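Local coordinates for DsrH (Allochromatium vinosum, PDB 2HY5), which forms the DsrEFH complex with DsrE and DsrF and, as its family suggests, probably takes part in sulfur transfer during sulfur oxidation, at residues 9-13 with 43-47; 26-32 with 56-62. All blocks are in the same frame, centred on the assembly; numbering follows the deposited sequence.

Interaction 1. Residues 9-13 with 43-47; sequences KSPFE and GTRVE
Phe12 reaches residues 43-47 with the outer end of its ring, meeting Thr44 and Arg45 at the edge and Val46 obliquely. The tight part lies at the far end of the ring, where Phe12 CZ meets Thr44 CB at 3.6 Å, the two side chains crossing at roughly a right angle. Val46 brings its CG1 to 4.0 Å from Phe12 CE2, while its other branch, CG2, rests against Pro11 CG at 4.2 Å. Pro11 CG also sits over the centre of one face of its neighbour's ring, 3.8 Å above the plane, and with CG of Phe12 anti to the carbonyl carbon (chi1 -45°) the ring reaches the other loop from beside this proline. Both backbones are braced by ST turns: Ser10 OG accepts from Phe12 N at 3.1 Å, and Thr44 OG1 from Val46 N at the same 3.1 Å.

The looser side belongs to the exposed Arg45. Its chain bends at chi3 (63°) and brings NH2 to 3.8 Å from Phe12 CD2, with the guanidinium and ring planes 69° apart, too steep for parallel stacking. Arg90 of the DsrF chain packs on both Phe12 and Thr44. Replacing Phe12 with an alanine is likely to open a gap between the two loops and leave Thr44 and Val46 without their main apolar partner on residues 9-13. No hydrogen bond passes between the segments, so their direct contact is chiefly apolar packing; the hydroxyls of Ser10 and Thr44 shape their own turns, and Ser10 OG also bonds Asp46 of the DsrF chain.

Interaction 2. Residues 26-32 with 56-62; sequences EGASVLL and KLKLYVL
Val30 and Tyr60 sit at the middle of a ladder of six backbone hydrogen bonds that joins residues 26-32 to 56-62. Val30 N donates to Lys58 O at 2.9 Å and Val30 O accepts from Tyr60 N at 2.8 Å, so Val30 bonds to the residues before and after Leu59, as parallel pairing requires. The ladder runs from Gly27, whose N meets Lys56 O almost head-on (C=O...N 173°), to Leu62 N on Leu32 O.

On one face of the pair, Leu59 and Val30 lie side by side and point the same way, Leu59 CD2 3.7 Å from Val30 CB. Leu57 CD1 reaches Val30 CG2 at 3.9 Å, extending the apolar row toward the start of the strands. The face of Ser29, Leu31 and Tyr60 is more mixed. Leu31 has CG anti to its backbone nitrogen (chi1 172°), which swings CD1 across the neighbouring strand to Tyr60 CB at 3.7 Å, the two side chains crossing near a right angle. The Tyr60 ring turns its edge to Val30 O and runs back past Ser29. There a water lies 2.8 Å from Ser29 OG and 2.5 Å from Tyr60 OH, linking the two hydroxyls, though the second distance is unusually short and calls for caution.

Farther out, Phe88 and Leu91 of helix 85-94 pack on Leu31 and Tyr60, while Leu54 and Ile37 touch Leu59 and Val61 on the other face. Strand 3-7 bonds to the opposite edge of 29-32, and Leu59 forms a backbone hydrogen bond with Ser81 of strand 81-83. The strands run 20° from parallel, and helix 47-53 links them along the chain, making a beta-alpha-beta crossover within the parallel sheet of this DsrEFH-like alpha/beta fold.

Overall arrangement
Both contacts are largely buried, but the centre of interaction 2 lies about 6 Å from the centre of the chain, that of interaction 1 about 11 Å. They share the crossover: strand 29-32 belongs to interaction 2, and residues 43-47 of interaction 1 fall in the loop leading from it to helix 47-53, which returns the chain to strand 58-62. Interaction 2 lies largely in the sheet interior, with Glu26, Gly27 and Lys58 toward solvent; it is built on backbone hydrogen bonds with apolar side chains added, and touches no other subunit. Interaction 1 joins two loops that follow neighbouring strands, relies on side-chain packing without hydrogen bonds across, and borders DsrF. The centres of interactions 1 and 2 are about 16 Å apart.

Interaction 1. Residues 9-13 with 43-47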
loop_
_atom_site.group_PDB
_atom_site.type_symbol
_atom_site.label_atom_id
_atom_site.label_comp_id
_atom_site.label_asym_id
_atom_site.label_seq_id
_atom_site.Cartn_x
_atom_site.Cartn_y
_atom_site.Cartn_z
ATOM N N LYS C 9 8.774 5.372 3.622
ATOM C CA LYS C 9 7.999 5.892 2.501
ATOM C C LYS C 9 8.527 7.219 1.982
ATOM O O LYS C 9 9.051 8.032 2.740
ATOM C CB LYS C 9 6.535 6.045 2.918
ATOM C CG LYS C 9 5.629 4.922 2.444
ATOM C CD LYS C 9 6.230 3.556 2.701
ATOM C CE LYS C 9 5.357 2.441 2.145
ATOM N NZ LYS C 9 5.192 2.487 0.669
ATOM N N SER C 10 8.374 7.427 0.679
ATOM C CA SER C 10 8.813 8.651 0.026
ATOM C C SER C 10 8.128 9.869 0.637
ATOM O O SER C 10 6.924 9.847 0.901
ATOM C CB SER C 10 8.488 8.587 -1.468
ATOM O OG SER C 10 8.599 9.863 -2.066
ATOM N N PRO C 11 8.890 10.948 0.871
ATOM C CA PRO C 11 8.341 12.175 1.451
ATOM C C PRO C 11 7.471 12.919 0.440
ATOM O O PRO C 11 6.739 13.838 0.796
ATOM C CB PRO C 11 9.594 12.956 1.836
ATOM C CG PRO C 11 10.561 12.557 0.770
ATOM C CD PRO C 11 10.348 11.060 0.684
ATOM N N PHE C 12 7.559 12.517 -0.824
ATOM C CA PHE C 12 6.772 13.151 -1.876
ATOM C C PHE C 12 5.500 12.348 -2.103
ATOM O O PHE C 12 4.521 12.844 -2.664
ATOM C CB PHE C 12 7.579 13.208 -3.174
ATOM C CG PHE C 12 8.996 13.672 -2.984
ATOM C CD1 PHE C 12 10.057 12.789 -3.148
ATOM C CD2 PHE C 12 9.269 14.982 -2.605
ATOM C CE1 PHE C 12 11.371 13.202 -2.934
ATOM C CE2 PHE C 12 10.583 15.406 -2.387
ATOM C CZ PHE C 12 11.634 14.514 -2.552
ATOM N N GLU C 13 5.530 11.101 -1.650
ATOM C CA GLU C 13 4.411 10.181 -1.803
ATOM C C GLU C 13 3.512 10.116 -0.570
ATOM O O GLU C 13 2.285 10.166 -0.686
ATOM C CB GLU C 13 4.953 8.784 -2.118
ATOM C CG GLU C 13 3.894 7.708 -2.274
ATOM C CD GLU C 13 2.910 8.005 -3.390
ATOM O OE1 GLU C 13 2.058 7.141 -3.679
ATOM O OE2 GLU C 13 2.982 9.105 -3.981
ATOM N N GLY C 43 18.980 18.880 -2.605
ATOM C CA GLY C 43 18.288 19.490 -3.727
ATOM C C GLY C 43 16.800 19.254 -3.918
ATOM O O GLY C 43 16.208 19.832 -4.831
ATOM N N THR C 44 16.182 18.425 -3.083
ATOM C CA THR C 44 14.748 18.167 -3.233
ATOM C C THR C 44 13.916 19.254 -2.564
ATOM O O THR C 44 14.448 20.124 -1.873
ATOM C CB THR C 44 14.329 16.828 -2.614
ATOM O OG1 THR C 44 14.182 16.987 -1.199
ATOM C CG2 THR C 44 15.362 15.749 -2.906
ATOM N N ARG C 45 12.605 19.184 -2.762
ATOM C CA ARG C 45 11.687 20.162 -2.191
ATOM C C ARG C 45 11.572 20.040 -0.669
ATOM O O ARG C 45 11.011 20.919 -0.016
ATOM C CB ARG C 45 10.302 20.006 -2.826
ATOM C CG ARG C 45 9.387 21.198 -2.616
ATOM C CD ARG C 45 7.978 20.919 -3.118
ATOM N NE ARG C 45 7.349 19.826 -2.382
ATOM C CZ ARG C 45 7.188 18.595 -2.856
ATOM N NH1 ARG C 45 7.609 18.291 -4.075
ATOM N NH2 ARG C 45 6.610 17.665 -2.110
ATOM N N VAL C 46 12.095 18.955 -0.101
ATOM C CA VAL C 46 12.023 18.776 1.346
ATOM C C VAL C 46 13.365 18.943 2.046
ATOM O O VAL C 46 13.463 18.725 3.250
ATOM C CB VAL C 46 11.439 17.390 1.732
ATOM C CG1 VAL C 46 10.066 17.211 1.106
ATOM C CG2 VAL C 46 12.381 16.280 1.298
ATOM N N GLU C 47 14.394 19.334 1.301
ATOM C CA GLU C 47 15.720 19.519 1.890
ATOM C C GLU C 47 15.687 20.489 3.072
ATOM O O GLU C 47 16.317 20.247 4.100
ATOM C CB GLU C 47 16.715 20.038 0.845
ATOM C CG GLU C 47 18.138 20.164 1.382
ATOM C CD GLU C 47 19.081 20.881 0.434
ATOM O OE1 GLU C 47 19.189 20.467 -0.736
ATOM O OE2 GLU C 47 19.724 21.863 0.866
#

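Interaction 2. Residues 26-32 with 56-62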
loop_
_atom_site.group_PDB
_atom_site.type_symbol
_atom_site.label_atom_id
_atom_site.label_comp_id
_atom_site.label_asym_id
_atom_site.label_seq_id
_atom_site.Cartn_x
_atom_site.Cartn_y
_atom_site.Cartn_z
ATOM N N GLU C 26 14.246 16.016 20.715
ATOM C CA GLU C 26 15.683 16.250 20.818
ATOM C C GLU C 26 16.433 14.997 21.251
ATOM O O GLU C 26 16.097 14.388 22.262
ATOM C CB GLU C 26 15.947 17.372 21.829
ATOM C CG GLU C 26 17.408 17.561 22.219
ATOM C CD GLU C 26 18.209 18.301 21.167
ATOM O OE1 GLU C 26 17.858 19.460 20.865
ATOM O OE2 GLU C 26 19.191 17.729 20.648
ATOM N N GLY C 27 17.450 14.619 20.482
ATOM C CA GLY C 27 18.242 13.454 20.828
ATOM C C GLY C 27 17.813 12.161 20.163
ATOM O O GLY C 27 18.554 11.175 20.178
ATOM N N ALA C 28 16.620 12.155 19.578
ATOM C CA ALA C 28 16.114 10.957 18.918
ATOM C C ALA C 28 16.834 10.723 17.597
ATOM O O ALA C 28 17.486 11.620 17.057
ATOM C CB ALA C 28 14.614 11.089 18.678
ATOM N N SER C 29 16.716 9.507 17.080
ATOM C CA SER C 29 17.340 9.167 15.814
ATOM C C SER C 29 16.265 8.797 14.806
ATOM O O SER C 29 15.208 8.286 15.171
ATOM C CB SER C 29 18.309 7.998 15.990
ATOM O OG SER C 29 19.393 8.361 16.825
ATOM N N VAL C 30 16.540 9.072 13.539
ATOM C CA VAL C 30 15.610 8.758 12.470
ATOM C C VAL C 30 16.371 8.041 11.367
ATOM O O VAL C 30 17.424 8.505 10.919
ATOM C CB VAL C 30 14.967 10.038 11.879
ATOM C CG1 VAL C 30 14.009 9.666 10.763
ATOM C CG2 VAL C 30 14.228 10.809 12.962
ATOM N N LEU C 31 15.849 6.895 10.943
ATOM C CA LEU C 31 16.473 6.132 9.875
ATOM C C LEU C 31 15.557 6.085 8.674
ATOM O O LEU C 31 14.387 5.700 8.778
ATOM C CB LEU C 31 16.779 4.696 10.308
ATOM C CG LEU C 31 17.262 3.817 9.142
ATOM C CD1 LEU C 31 18.654 4.263 8.696
ATOM C CD2 LEU C 31 17.286 2.363 9.560
ATOM N N LEU C 32 16.106 6.475 7.535
ATOM C CA LEU C 32 15.375 6.475 6.283
ATOM C C LEU C 32 15.807 5.240 5.508
ATOM O O LEU C 32 16.996 5.047 5.260
ATOM C CB LEU C 32 15.731 7.725 5.483
ATOM C CG LEU C 32 15.506 9.060 6.199
ATOM C CD1 LEU C 32 16.134 10.198 5.385
ATOM C CD2 LEU C 32 14.011 9.283 6.394
ATOM N N LYS C 56 18.195 19.036 15.716
ATOM C CA LYS C 56 17.875 18.412 16.996
ATOM C C LYS C 56 17.841 16.890 16.967
ATOM O O LYS C 56 17.823 16.248 18.014
ATOM C CB LYS C 56 16.540 18.948 17.536
ATOM C CG LYS C 56 15.273 18.329 16.947
ATOM C CD LYS C 56 15.101 18.623 15.467
ATOM C CE LYS C 56 13.625 18.597 15.078
ATOM N NZ LYS C 56 12.916 17.376 15.558
ATOM N N LEU C 57 17.843 16.316 15.769
ATOM C CA LEU C 57 17.799 14.864 15.617
ATOM C C LEU C 57 19.033 14.335 14.899
ATOM O O LEU C 57 19.712 15.077 14.193
ATOM C CB LEU C 57 16.575 14.457 14.792
ATOM C CG LEU C 57 15.189 14.955 15.201
ATOM C CD1 LEU C 57 14.187 14.552 14.122
ATOM C CD2 LEU C 57 14.797 14.378 16.558
ATOM N N LYS C 58 19.314 13.046 15.086
ATOM C CA LYS C 58 20.421 12.386 14.404
ATOM C C LYS C 58 19.743 11.639 13.255
ATOM O O LYS C 58 18.909 10.766 13.492
ATOM C CB LYS C 58 21.112 11.379 15.326
ATOM C CG LYS C 58 21.675 11.975 16.605
ATOM C CD LYS C 58 22.307 10.891 17.467
ATOM C CE LYS C 58 22.899 11.467 18.742
ATOM N NZ LYS C 58 23.601 10.425 19.546
ATOM N N LEU C 59 20.085 11.988 12.021
ATOM C CA LEU C 59 19.470 11.349 10.859
ATOM C C LEU C 59 20.413 10.354 10.194
ATOM O O LEU C 59 21.612 10.614 10.051
ATOM C CB LEU C 59 19.056 12.405 9.830
ATOM C CG LEU C 59 18.154 13.553 10.283
ATOM C CD1 LEU C 59 17.805 14.414 9.072
ATOM C CD2 LEU C 59 16.891 13.011 10.936
ATOM N N TYR C 60 19.855 9.219 9.784
ATOM C CA TYR C 60 20.613 8.163 9.123
ATOM C C TYR C 60 19.855 7.719 7.884
ATOM O O TYR C 60 18.631 7.827 7.831
ATOM C CB TYR C 60 20.774 6.952 10.043
ATOM C CG TYR C 60 21.448 7.253 11.354
ATOM C CD1 TYR C 60 20.746 7.848 12.402
ATOM C CD2 TYR C 60 22.798 6.965 11.540
ATOM C CE1 TYR C 60 21.377 8.146 13.608
ATOM C CE2 TYR C 60 23.438 7.262 12.743
ATOM C CZ TYR C 60 22.722 7.853 13.768
ATOM O OH TYR C 60 23.362 8.168 14.945
ATOM N N VAL C 61 20.584 7.220 6.895
ATOM C CA VAL C 61 19.967 6.742 5.669
ATOM C C VAL C 61 20.601 5.399 5.337
ATOM O O VAL C 61 21.803 5.222 5.512
ATOM C CB VAL C 61 20.182 7.751 4.506
ATOM C CG1 VAL C 61 21.662 7.921 4.209
ATOM C CG2 VAL C 61 19.441 7.282 3.269
ATOM N N LEU C 62 19.795 4.446 4.873
ATOM C CA LEU C 62 20.314 3.119 4.555
ATOM C C LEU C 62 21.003 3.097 3.191
ATOM O O LEU C 62 20.360 3.224 2.150
ATOM C CB LEU C 62 19.179 2.087 4.607
ATOM C CG LEU C 62 19.598 0.616 4.542
ATOM C CD1 LEU C 62 20.462 0.245 5.745
ATOM C CD2 LEU C 62 18.349 -0.244 4.509
HETATM O O HOH W 1 22.159 7.758 17.127
#